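Local coordinates for nitrogenase molybdenum-iron protein beta chain (Clostridium pasteurianum, PDB 4WES) that forms, with the alpha chain, the molybdenum-iron component of nitrogenase, which reduces dinitrogen to ammonium, and shares the [8Fe-7S] cluster with that chain, at residues G27-A32 with C38-H43; M153-V158 with A250-K255. All blocks are in the same frame, centred on the assembly; numbering follows the deposited sequence.

Contact 1 sets helix 24-33 against strand 38-43 of one parallel sheet; contact 2 pairs helix 146-161 with helix 243-257, which lies on strands of another. All four touching residues of contact 1 are buried, and the side chains meet through carbon and sulfur atoms, with the [8Fe-7S] cluster about 10 Å from the side chain of Met29. Contact 2 is buried at Val158 and Leu253 but partly exposed at Gln155 and Thr252, where a weak hydrogen bond joins the apolar packing, away from the annotated sites. No element is common to both, yet their helices meet: Ala31 CB lies 3.7 Å from Met153 CB, and the contact centres are about 16 Å apart.

Contact 1: residues G27-A32 with C38-H43; sequences GAMYAA and CLPHSH
Ala32 and Met29, one helical turn apart, both meet the ring of Pro40. The methyl of Ala32 is directed at the strand, and its CB stands 3.8 Å from Pro40 CG. Met29 reaches the same ring differently: with CG anti to the backbone N (chi1 -176°), its chain runs across the proline at about a right angle, and CG comes within 4.0 Å of Pro40 CB. The proline ring thus packs against both side chains, while the carbonyl O of Met29 lies 3.9 Å from Pro40 CG. Cys38, two residues earlier on the same side of the strand, adds its sulfur at the C-terminal end of the helical segment, where SG is 4.0 Å from Ala32 CB. Short-segment axes 8.0 Å apart, inclined at 165°, show that helix and strand run nearly antiparallel at close range. Beyond the pair, Met29 also touches His52, Arg53 and Leu56 of helix 46-60, the helix that carries the cluster ligand Cys48. The arrangement is that of a helix packed on a parallel sheet, with chain reversal between 24-33 and 38-43, in the alpha/beta architecture of the NifD/NifK family, in the neighbourhood of its [8Fe-7S] site but not lining it.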
ATOM      1  N   GLY B  27      11.482 -25.480  -5.150  1.00  8.10           N
ATOM      2  CA  GLY B  27      10.963 -25.200  -6.485  1.00  8.64           C
ATOM      3  C   GLY B  27      10.284 -26.402  -7.102  1.00  8.66           C
ATOM      4  O   GLY B  27       9.276 -26.265  -7.780  1.00  9.54           O
ATOM      5  N   ALA B  28      10.868 -27.569  -6.912  1.00  8.58           N
ATOM      6  CA  ALA B  28      10.254 -28.817  -7.363  1.00  9.14           C
ATOM      7  C   ALA B  28       8.976 -29.118  -6.589  1.00  9.20           C
ATOM      8  O   ALA B  28       7.997 -29.634  -7.177  1.00 10.17           O
ATOM      9  CB  ALA B  28      11.248 -29.971  -7.227  1.00  9.46           C
ATOM     10  N   MET B  29       8.963 -28.846  -5.277  1.00  9.07           N
ATOM     11  CA  MET B  29       7.778 -29.039  -4.464  1.00  8.79           C
ATOM     12  C   MET B  29       6.637 -28.142  -4.971  1.00  9.00           C
ATOM     13  O   MET B  29       5.491 -28.601  -5.094  1.00  8.96           O
ATOM     14  CB  MET B  29       8.140 -28.753  -3.001  1.00  9.02           C
ATOM     15  CG  MET B  29       7.026 -29.013  -2.026  1.00  8.98           C
ATOM     16  SD  MET B  29       7.458 -28.710  -0.303  1.00  9.88           S
ATOM     17  CE  MET B  29       8.619 -30.052  -0.007  1.00 10.28           C
ATOM     18  N   TYR B  30       6.939 -26.880  -5.250  1.00  8.95           N
ATOM     19  CA  TYR B  30       5.974 -25.958  -5.778  1.00  8.88           C
ATOM     20  C   TYR B  30       5.414 -26.435  -7.122  1.00  9.99           C
ATOM     21  O   TYR B  30       4.203 -26.447  -7.334  1.00  9.69           O
ATOM     22  CB  TYR B  30       6.626 -24.571  -5.893  1.00  9.29           C
ATOM     23  CG  TYR B  30       5.706 -23.502  -6.425  1.00  8.58           C
ATOM     24  CD1 TYR B  30       4.711 -22.971  -5.631  1.00  9.16           C
ATOM     25  CD2 TYR B  30       5.802 -23.025  -7.734  1.00  9.71           C
ATOM     26  CE1 TYR B  30       3.838 -22.022  -6.116  1.00  9.52           C
ATOM     27  CE2 TYR B  30       4.964 -22.060  -8.218  1.00  9.70           C
ATOM     28  CZ  TYR B  30       3.967 -21.546  -7.413  1.00  9.67           C
ATOM     29  OH  TYR B  30       3.054 -20.622  -7.859  1.00 10.61           O
ATOM     30  N   ALA B  31       6.301 -26.810  -8.024  1.00  9.34           N
ATOM     31  CA  ALA B  31       5.846 -27.363  -9.309  1.00 10.11           C
ATOM     32  C   ALA B  31       4.926 -28.552  -9.124  1.00  9.72           C
ATOM     33  O   ALA B  31       3.901 -28.678  -9.838  1.00 10.57           O
ATOM     34  CB  ALA B  31       7.060 -27.723 -10.172  1.00 10.41           C
ATOM     35  N   ALA B  32       5.287 -29.472  -8.237  1.00  9.17           N
ATOM     36  CA  ALA B  32       4.490 -30.642  -7.998  1.00 10.52           C
ATOM     37  C   ALA B  32       3.092 -30.319  -7.450  1.00  9.50           C
ATOM     38  O   ALA B  32       2.108 -30.977  -7.789  1.00 10.38           O
ATOM     39  CB  ALA B  32       5.205 -31.593  -7.067  1.00 10.95           C
ATOM     40  N   CYS B  38      -1.670 -34.523  -6.542  1.00 10.85           N
ATOM     41  CA  CYS B  38      -0.268 -34.899  -6.389  1.00 10.41           C
ATOM     42  C   CYS B  38       0.236 -34.637  -4.983  1.00  9.92           C
ATOM     43  O   CYS B  38       0.047 -33.545  -4.435  1.00 11.54           O
ATOM     44  CB  CYS B  38       0.572 -34.084  -7.360  1.00 10.79           C
ATOM     45  SG  CYS B  38       2.333 -34.367  -7.281  1.00 11.93           S
ATOM     46  N   LEU B  39       0.902 -35.635  -4.396  1.00 10.22           N
ATOM     47  CA  LEU B  39       1.666 -35.396  -3.194  1.00 10.41           C
ATOM     48  C   LEU B  39       3.159 -35.285  -3.572  1.00 10.01           C
ATOM     49  O   LEU B  39       3.758 -36.258  -4.038  1.00 11.08           O
ATOM     50  CB  LEU B  39       1.478 -36.507  -2.149  1.00 10.56           C
ATOM     51  CG  LEU B  39       2.088 -36.237  -0.788  1.00 10.94           C
ATOM     52  CD1 LEU B  39       1.477 -35.015  -0.143  1.00 12.50           C
ATOM     53  CD2 LEU B  39       1.984 -37.460   0.090  1.00 13.22           C
ATOM     54  N   PRO B  40       3.771 -34.122  -3.361  1.00  9.96           N
ATOM     55  CA  PRO B  40       5.223 -34.019  -3.512  1.00  9.53           C
ATOM     56  C   PRO B  40       5.925 -34.893  -2.477  1.00  9.49           C
ATOM     57  O   PRO B  40       5.449 -35.002  -1.333  1.00  9.99           O
ATOM     58  CB  PRO B  40       5.525 -32.538  -3.234  1.00  9.98           C
ATOM     59  CG  PRO B  40       4.196 -31.838  -3.362  1.00 11.00           C
ATOM     60  CD  PRO B  40       3.178 -32.847  -2.908  1.00 10.10           C
ATOM     61  N   HIS B  41       7.063 -35.483  -2.870  1.00  9.69           N
ATOM     62  CA  HIS B  41       7.852 -36.321  -1.984  1.00  9.68           C
ATOM     63  C   HIS B  41       9.296 -35.922  -2.024  1.00  9.91           C
ATOM     64  O   HIS B  41       9.912 -35.866  -3.091  1.00 10.76           O
ATOM     65  CB  HIS B  41       7.750 -37.795  -2.377  1.00 10.34           C
ATOM     66  CG  HIS B  41       8.466 -38.694  -1.437  1.00 10.26           C
ATOM     67  ND1 HIS B  41       7.950 -39.047  -0.214  1.00 10.49           N
ATOM     68  CD2 HIS B  41       9.722 -39.210  -1.496  1.00 10.64           C
ATOM     69  CE1 HIS B  41       8.844 -39.779   0.418  1.00 11.71           C
ATOM     70  NE2 HIS B  41       9.920 -39.901  -0.334  1.00 11.20           N
ATOM     71  N   SER B  42       9.836 -35.605  -0.841  1.00  9.46           N
ATOM     72  CA  SER B  42      11.225 -35.196  -0.687  1.00  9.37           C
ATOM     73  C   SER B  42      12.080 -36.385  -0.296  1.00  9.54           C
ATOM     74  O   SER B  42      11.977 -36.921   0.810  1.00 10.08           O
ATOM     75  CB  SER B  42      11.277 -34.137   0.395  1.00  9.56           C
ATOM     76  OG  SER B  42      12.611 -33.695   0.619  1.00  9.94           O
ATOM     77  N   HIS B  43      12.920 -36.842  -1.229  1.00  9.89           N
ATOM     78  CA  HIS B  43      13.737 -38.009  -0.977  1.00 10.36           C
ATOM     79  C   HIS B  43      15.091 -37.581  -0.367  1.00  9.73           C
ATOM     80  O   HIS B  43      16.052 -37.265  -1.066  1.00 10.93           O
ATOM     81  CB  HIS B  43      13.929 -38.796  -2.288  1.00 10.88           C
ATOM     82  CG  HIS B  43      14.719 -40.044  -2.125  1.00 10.69           C
ATOM     83  ND1 HIS B  43      14.276 -41.111  -1.374  1.00 11.44           N
ATOM     84  CD2 HIS B  43      15.906 -40.407  -2.653  1.00 11.93           C
ATOM     85  CE1 HIS B  43      15.171 -42.075  -1.446  1.00 11.80           C
ATOM     86  NE2 HIS B  43      16.167 -41.679  -2.223  1.00 12.18           N
TER

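Contact 2: residues M153-V158 with A250-K255; sequences MVQGIV and AKTLEK
Thr252 meets both Gln155 and Val158. Its CB faces helix 146-161, 4.1 Å from Gln155 CG. At the branch, OG1 sits beside the backbone N (chi1 -59°), which leaves CG2 anti to that N. In one of the two conformers of Val158, to which all its contacts described here belong, CG2 packs against Val158 CG1 at 3.7 Å; Gln155 CG is also at its side. OG1 accepts a weak hydrogen bond from Gln155 NE2, 3.4 Å long with an N-H...O angle of 155°. The glutamine crosses the threonine at about a right angle; its CG lies 3.5 Å from Thr252 OG1. The hydroxyl donates to the carbonyl O of Leu248 in its own helix, its stronger partner, and its oxygen remains able to accept the weak bond from the glutamine amide. Deeper in the interface, Val158 CG1 reaches the backbone of Leu253, 3.6 Å from its CA, and lies 3.9 Å from its CB. Leu253 and Val154 also touch strand 172-175. Short-segment axes 8.9 Å apart at 19° define two nearly parallel neighbouring helices, the packing expected of helices laid side by side on a parallel sheet in a Rossmann-like alpha/beta domain.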
ATOM      1  N   MET B 153      11.642 -30.236 -12.111  1.00  9.83           N
ATOM      2  CA  MET B 153      10.397 -30.943 -11.877  1.00 10.41           C
ATOM      3  C   MET B 153       9.541 -30.900 -13.144  1.00 10.73           C
ATOM      4  O   MET B 153       8.872 -31.882 -13.478  1.00 11.26           O
ATOM      5  CB  MET B 153       9.633 -30.343 -10.687  1.00 10.39           C
ATOM      6  CG  MET B 153       8.424 -31.180 -10.249  1.00 10.46           C
ATOM      7  SD  MET B 153       8.833 -32.688  -9.325  1.00 12.65           S
ATOM      8  CE  MET B 153       8.725 -33.909 -10.573  1.00 13.52           C
ATOM      9  N   VAL B 154       9.522 -29.759 -13.841  1.00 10.36           N
ATOM     10  CA  VAL B 154       8.752 -29.691 -15.097  1.00 11.18           C
ATOM     11  C   VAL B 154       9.310 -30.690 -16.100  1.00 11.26           C
ATOM     12  O   VAL B 154       8.550 -31.393 -16.798  1.00 12.20           O
ATOM     13  CB  VAL B 154       8.730 -28.254 -15.654  1.00 11.99           C
ATOM     14  CG1 VAL B 154       7.995 -28.191 -16.962  1.00 13.30           C
ATOM     15  CG2 VAL B 154       8.088 -27.291 -14.653  1.00 11.56           C
ATOM     16  N   GLN B 155      10.630 -30.778 -16.214  1.00 10.83           N
ATOM     17  CA  GLN B 155      11.232 -31.807 -17.015  1.00 11.93           C
ATOM     18  C   GLN B 155      10.793 -33.208 -16.610  1.00 11.78           C
ATOM     19  O   GLN B 155      10.486 -34.063 -17.483  1.00 13.25           O
ATOM     20  CB  GLN B 155      12.761 -31.711 -16.979  1.00 12.26           C
ATOM     21  CG  GLN B 155      13.383 -32.747 -17.899  1.00 14.57           C
ATOM     22  CD  GLN B 155      14.844 -32.893 -17.706  1.00 17.45           C
ATOM     23  OE1 GLN B 155      15.320 -33.067 -16.588  1.00 19.12           O
ATOM     24  NE2 GLN B 155      15.585 -32.790 -18.802  1.00 20.96           N
ATOM     25  N   GLY B 156      10.736 -33.481 -15.310  1.00 11.78           N
ATOM     26  CA  GLY B 156      10.269 -34.802 -14.854  1.00 12.11           C
ATOM     27  C   GLY B 156       8.850 -35.120 -15.257  1.00 12.10           C
ATOM     28  O   GLY B 156       8.532 -36.243 -15.646  1.00 12.76           O
ATOM     29  N   ILE B 157       7.979 -34.129 -15.177  1.00 11.53           N
ATOM     30  CA  ILE B 157       6.608 -34.273 -15.656  1.00 12.52           C
ATOM     31  C   ILE B 157       6.587 -34.672 -17.127  1.00 13.07           C
ATOM     32  O   ILE B 157       5.914 -35.640 -17.529  1.00 13.58           O
ATOM     33  CB  ILE B 157       5.819 -32.956 -15.451  1.00 12.87           C
ATOM     34  CG1 ILE B 157       5.609 -32.648 -13.974  1.00 14.14           C
ATOM     35  CG2 ILE B 157       4.500 -33.000 -16.204  1.00 13.75           C
ATOM     36  CD1 ILE B 157       5.122 -31.238 -13.684  1.00 15.58           C
ATOM     37  N   VAL B 158       7.367 -33.966 -17.948  1.00 12.33           N
ATOM     38  CA  VAL B 158       7.438 -34.299 -19.380  0.56 12.16           C
ATOM     39  C   VAL B 158       7.986 -35.707 -19.589  1.00 12.48           C
ATOM     40  O   VAL B 158       7.429 -36.513 -20.352  1.00 14.44           O
ATOM     41  CB  VAL B 158       8.297 -33.287 -20.157  0.56  9.52           C
ATOM     42  CG1 VAL B 158       8.459 -33.726 -21.606  0.56  8.47           C
ATOM     43  CG2 VAL B 158       7.701 -31.883 -20.130  0.56  9.86           C
ATOM     44  N   ALA B 250      10.154 -27.276 -21.868  1.00 12.28           N
ATOM     45  CA  ALA B 250       9.698 -27.065 -23.251  1.00 12.21           C
ATOM     46  C   ALA B 250      10.578 -27.802 -24.256  1.00 13.50           C
ATOM     47  O   ALA B 250      10.073 -28.440 -25.203  1.00 14.57           O
ATOM     48  CB  ALA B 250       9.654 -25.602 -23.578  1.00 12.26           C
ATOM     49  N   LYS B 251      11.889 -27.729 -24.066  1.00 12.88           N
ATOM     50  CA  LYS B 251      12.837 -28.419 -24.929  1.00 14.46           C
ATOM     51  C   LYS B 251      12.724 -29.935 -24.810  1.00 14.45           C
ATOM     52  O   LYS B 251      12.849 -30.670 -25.805  1.00 15.73           O
ATOM     53  CB  LYS B 251      14.262 -27.951 -24.594  1.00 15.50           C
ATOM     54  CG  LYS B 251      14.558 -26.518 -24.974  1.00 23.50           C
ATOM     55  CD  LYS B 251      15.949 -26.025 -24.547  1.00 31.89           C
ATOM     56  CE  LYS B 251      16.179 -24.608 -25.051  1.00 41.78           C
ATOM     57  NZ  LYS B 251      17.514 -24.068 -24.656  1.00 59.36           N
ATOM     58  N   THR B 252      12.513 -30.414 -23.601  1.00 13.98           N
ATOM     59  CA  THR B 252      12.376 -31.849 -23.369  1.00 14.66           C
ATOM     60  C   THR B 252      11.127 -32.361 -24.099  1.00 14.41           C
ATOM     61  O   THR B 252      11.149 -33.435 -24.709  1.00 16.56           O
ATOM     62  CB  THR B 252      12.323 -32.162 -21.858  1.00 16.17           C
ATOM     63  OG1 THR B 252      13.523 -31.693 -21.235  1.00 16.82           O
ATOM     64  CG2 THR B 252      12.201 -33.657 -21.580  1.00 17.16           C
ATOM     65  N   LEU B 253      10.047 -31.584 -24.045  1.00 13.63           N
ATOM     66  CA  LEU B 253       8.812 -31.937 -24.721  1.00 15.37           C
ATOM     67  C   LEU B 253       8.987 -31.933 -26.243  1.00 14.75           C
ATOM     68  O   LEU B 253       8.421 -32.777 -26.956  1.00 16.46           O
ATOM     69  CB  LEU B 253       7.693 -30.982 -24.288  1.00 14.93           C
ATOM     70  CG  LEU B 253       6.299 -31.307 -24.818  1.00 17.75           C
ATOM     71  CD1 LEU B 253       5.854 -32.727 -24.550  1.00 17.24           C
ATOM     72  CD2 LEU B 253       5.309 -30.310 -24.239  1.00 20.31           C
ATOM     73  N   GLU B 254       9.772 -30.977 -26.762  1.00 14.82           N
ATOM     74  CA  GLU B 254      10.059 -30.965 -28.184  1.00 14.89           C
ATOM     75  C   GLU B 254      10.790 -32.263 -28.599  1.00 16.49           C
ATOM     76  O   GLU B 254      10.448 -32.909 -29.608  1.00 18.36           O
ATOM     77  CB  GLU B 254      10.873 -29.735 -28.589  1.00 15.90           C
ATOM     78  CG  GLU B 254      11.094 -29.659 -30.106  1.00 20.29           C
ATOM     79  CD  GLU B 254      11.991 -28.528 -30.556  1.00 32.20           C
ATOM     80  OE1 GLU B 254      11.683 -27.939 -31.618  1.00 70.59           O
ATOM     81  OE2 GLU B 254      12.997 -28.232 -29.859  1.00 40.01           O
ATOM     82  N   LYS B 255      11.782 -32.659 -27.808  1.00 16.51           N
ATOM     83  CA  LYS B 255      12.568 -33.835 -28.126  0.50 17.08           C
ATOM     84  C   LYS B 255      11.711 -35.095 -28.024  1.00 16.94           C
ATOM     85  O   LYS B 255      11.772 -35.993 -28.902  1.00 20.32           O
ATOM     86  CB  LYS B 255      13.762 -33.955 -27.199  0.50 16.38           C
ATOM     87  CG  LYS B 255      14.840 -32.922 -27.451  0.50 16.95           C
ATOM     88  CD  LYS B 255      15.899 -32.993 -26.368  0.50 21.61           C
ATOM     89  CE  LYS B 255      16.693 -31.708 -26.233  0.50 33.98           C
ATOM     90  NZ  LYS B 255      17.386 -31.361 -27.499  0.50 43.19           N
TER